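Side-chain contact in lipase, class 3 (PDB 6L7N), which probably hydrolyses the ester bonds of lipids such as triacylglycerols, as a fungal class 3 lipase of the alpha/beta-hydrolase fold: residues Ser5-Glu8 against Leu9-Asp13. Numbering follows the deposited sequence.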
ATOM      1  N   SER A   5      -2.587 -20.416  -1.126  1.00 17.66           N
ATOM      2  CA  SER A   5      -2.296 -21.225  -2.296  1.00 18.62           C
ATOM      3  C   SER A   5      -1.097 -20.659  -3.055  1.00 27.66           C
ATOM      4  O   SER A   5      -0.724 -19.489  -2.916  1.00 20.38           O
ATOM      5  CB  SER A   5      -3.514 -21.300  -3.209  1.00 19.32           C
ATOM      6  OG  SER A   5      -3.747 -20.054  -3.835  1.00 24.86           O
ATOM      7  N   THR A   6      -0.479 -21.519  -3.864  1.00 19.64           N
ATOM      8  CA  THR A   6       0.642 -21.068  -4.678  1.00 22.07           C
ATOM      9  C   THR A   6       0.246 -19.897  -5.570  1.00 20.51           C
ATOM     10  O   THR A   6       1.021 -18.950  -5.736  1.00 23.99           O
ATOM     11  CB  THR A   6       1.186 -22.236  -5.504  1.00 23.55           C
ATOM     12  OG1 THR A   6       1.939 -23.101  -4.642  1.00 24.65           O
ATOM     13  CG2 THR A   6       2.087 -21.738  -6.622  1.00 21.77           C
ATOM     14  N   SER A   7      -0.969 -19.923  -6.121  1.00 20.40           N
ATOM     15  CA  SER A   7      -1.423 -18.835  -6.990  1.00 24.82           C
ATOM     16  C   SER A   7      -1.532 -17.519  -6.227  1.00 23.09           C
ATOM     17  O   SER A   7      -1.086 -16.461  -6.704  1.00 19.18           O
ATOM     18  CB  SER A   7      -2.772 -19.192  -7.603  1.00 22.35           C
ATOM     19  OG  SER A   7      -3.379 -18.052  -8.180  1.00 29.01           O
ATOM     20  N   GLU A   8      -2.162 -17.561  -5.052  1.00 16.29           N
ATOM     21  CA  GLU A   8      -2.243 -16.376  -4.203  1.00 20.11           C
ATOM     22  C   GLU A   8      -0.854 -15.864  -3.850  1.00 17.37           C
ATOM     23  O   GLU A   8      -0.591 -14.655  -3.903  1.00 20.41           O
ATOM     24  CB  GLU A   8      -3.042 -16.696  -2.940  1.00 18.58           C
ATOM     25  CG  GLU A   8      -4.532 -16.822  -3.190  1.00 18.68           C
ATOM     26  CD  GLU A   8      -5.260 -17.505  -2.055  1.00 22.86           C
ATOM     27  OE1 GLU A   8      -4.924 -18.666  -1.739  1.00 24.57           O
ATOM     28  OE2 GLU A   8      -6.173 -16.878  -1.484  1.00 25.83           O
ATOM     29  N   LEU A   9       0.050 -16.775  -3.483  1.00 12.41           N
ATOM     30  CA  LEU A   9       1.415 -16.377  -3.150  1.00 21.22           C
ATOM     31  C   LEU A   9       2.104 -15.712  -4.336  1.00 20.23           C
ATOM     32  O   LEU A   9       2.810 -14.711  -4.172  1.00 15.81           O
ATOM     33  CB  LEU A   9       2.211 -17.595  -2.679  1.00 16.97           C
ATOM     34  CG  LEU A   9       3.680 -17.330  -2.359  1.00 20.60           C
ATOM     35  CD1 LEU A   9       3.808 -16.424  -1.138  1.00 26.45           C
ATOM     36  CD2 LEU A   9       4.442 -18.631  -2.161  1.00 24.26           C
ATOM     37  N   ASN A  10       1.922 -16.258  -5.539  1.00 17.26           N
ATOM     38  CA  ASN A  10       2.515 -15.650  -6.725  1.00 19.44           C
ATOM     39  C   ASN A  10       2.008 -14.224  -6.914  1.00 17.17           C
ATOM     40  O   ASN A  10       2.793 -13.296  -7.165  1.00 17.53           O
ATOM     41  CB  ASN A  10       2.206 -16.502  -7.958  1.00 22.65           C
ATOM     42  CG  ASN A  10       2.874 -17.866  -7.917  1.00 28.99           C
ATOM     43  OD1 ASN A  10       3.793 -18.105  -7.133  1.00 29.88           O
ATOM     44  ND2 ASN A  10       2.406 -18.776  -8.770  1.00 29.66           N
ATOM     45  N   GLN A  11       0.692 -14.028  -6.774  1.00 16.72           N
ATOM     46  CA  GLN A  11       0.145 -12.673  -6.874  1.00 18.10           C
ATOM     47  C   GLN A  11       0.740 -11.746  -5.814  1.00 12.10           C
ATOM     48  O   GLN A  11       1.096 -10.591  -6.108  1.00 11.28           O
ATOM     49  CB  GLN A  11      -1.377 -12.715  -6.765  1.00 20.12           C
ATOM     50  CG  GLN A  11      -2.019 -13.339  -7.977  1.00 20.03           C
ATOM     51  CD  GLN A  11      -3.484 -13.625  -7.796  1.00 35.70           C
ATOM     52  OE1 GLN A  11      -4.330 -12.749  -7.993  1.00 39.24           O
ATOM     53  NE2 GLN A  11      -3.802 -14.862  -7.409  1.00 35.16           N
ATOM     54  N   PHE A  12       0.857 -12.239  -4.575  1.00 12.93           N
ATOM     55  CA  PHE A  12       1.325 -11.385  -3.487  1.00 11.42           C
ATOM     56  C   PHE A  12       2.791 -11.004  -3.687  1.00  9.89           C
ATOM     57  O   PHE A  12       3.170  -9.844  -3.469  1.00 12.40           O
ATOM     58  CB  PHE A  12       1.125 -12.084  -2.137  1.00  9.51           C
ATOM     59  CG  PHE A  12      -0.313 -12.472  -1.841  1.00  7.78           C
ATOM     60  CD1 PHE A  12      -1.379 -11.844  -2.485  1.00  9.90           C
ATOM     61  CD2 PHE A  12      -0.588 -13.464  -0.916  1.00 10.87           C
ATOM     62  CE1 PHE A  12      -2.697 -12.207  -2.209  1.00 11.44           C
ATOM     63  CE2 PHE A  12      -1.916 -13.829  -0.627  1.00  8.36           C
ATOM     64  CZ  PHE A  12      -2.960 -13.201  -1.274  1.00 10.10           C
ATOM     65  N   ASP A  13       3.631 -11.963  -4.114  1.00 12.80           N
ATOM     66  CA  ASP A  13       5.024 -11.662  -4.449  1.00 15.66           C
ATOM     67  C   ASP A  13       5.141 -10.727  -5.632  1.00 12.93           C
ATOM     68  O   ASP A  13       6.202 -10.119  -5.814  1.00 13.87           O
ATOM     69  CB  ASP A  13       5.850 -12.898  -4.830  1.00 21.37           C
ATOM     70  CG  ASP A  13       5.661 -14.043  -3.905  1.00 31.07           C
ATOM     71  OD1 ASP A  13       5.328 -13.808  -2.732  1.00 37.00           O
ATOM     72  OD2 ASP A  13       5.921 -15.190  -4.337  1.00 29.89           O
TER
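Gln-11 reaches back one turn to Ser-7 at the start of helix 6-22. Its CB lies 3.5 Å from Glu-8 O, CG passes at the same distance from Ser-7 O, and with CG beside the backbone N (chi1 -70°) the extended chain brings the amide over the preceding turn, CD 3.9 Å from Ser-7 O. There NE2 makes two weak hydrogen bonds, to Ser-7 O at 3.2 Å and, much more bent (120°), to Ser-7 OG. Ser-7 O also takes the helical bond from Gln-11 N at 3.0 Å, so main chain and side chain of one residue share an acceptor. Asn-10 sets its amide carbon CG 3.1 Å from Thr-6 O, a close contact without a side-chain hydrogen bond, while ND2 also lies near the Thr-6 methyl. The ring of Phe-12 lays a face over Glu-8 O, while its CE2 meets Glu-8 CB at 3.9 Å; Phe-196 and Tyr-220 of the central sheet pack edge-to-face with this ring. Ser-5 and Glu-8 form a capping box: Glu-8 N donates to Ser-5 OG, and Glu-8 OE1 accepts from Ser-5 N and, at 2.8 Å, from Ser-5 OG, the two donors arriving from opposite faces of the carboxylate plane. The box thus ties down the first helical turn, where the carboxylate's negative charge should interact favourably with the helix dipole.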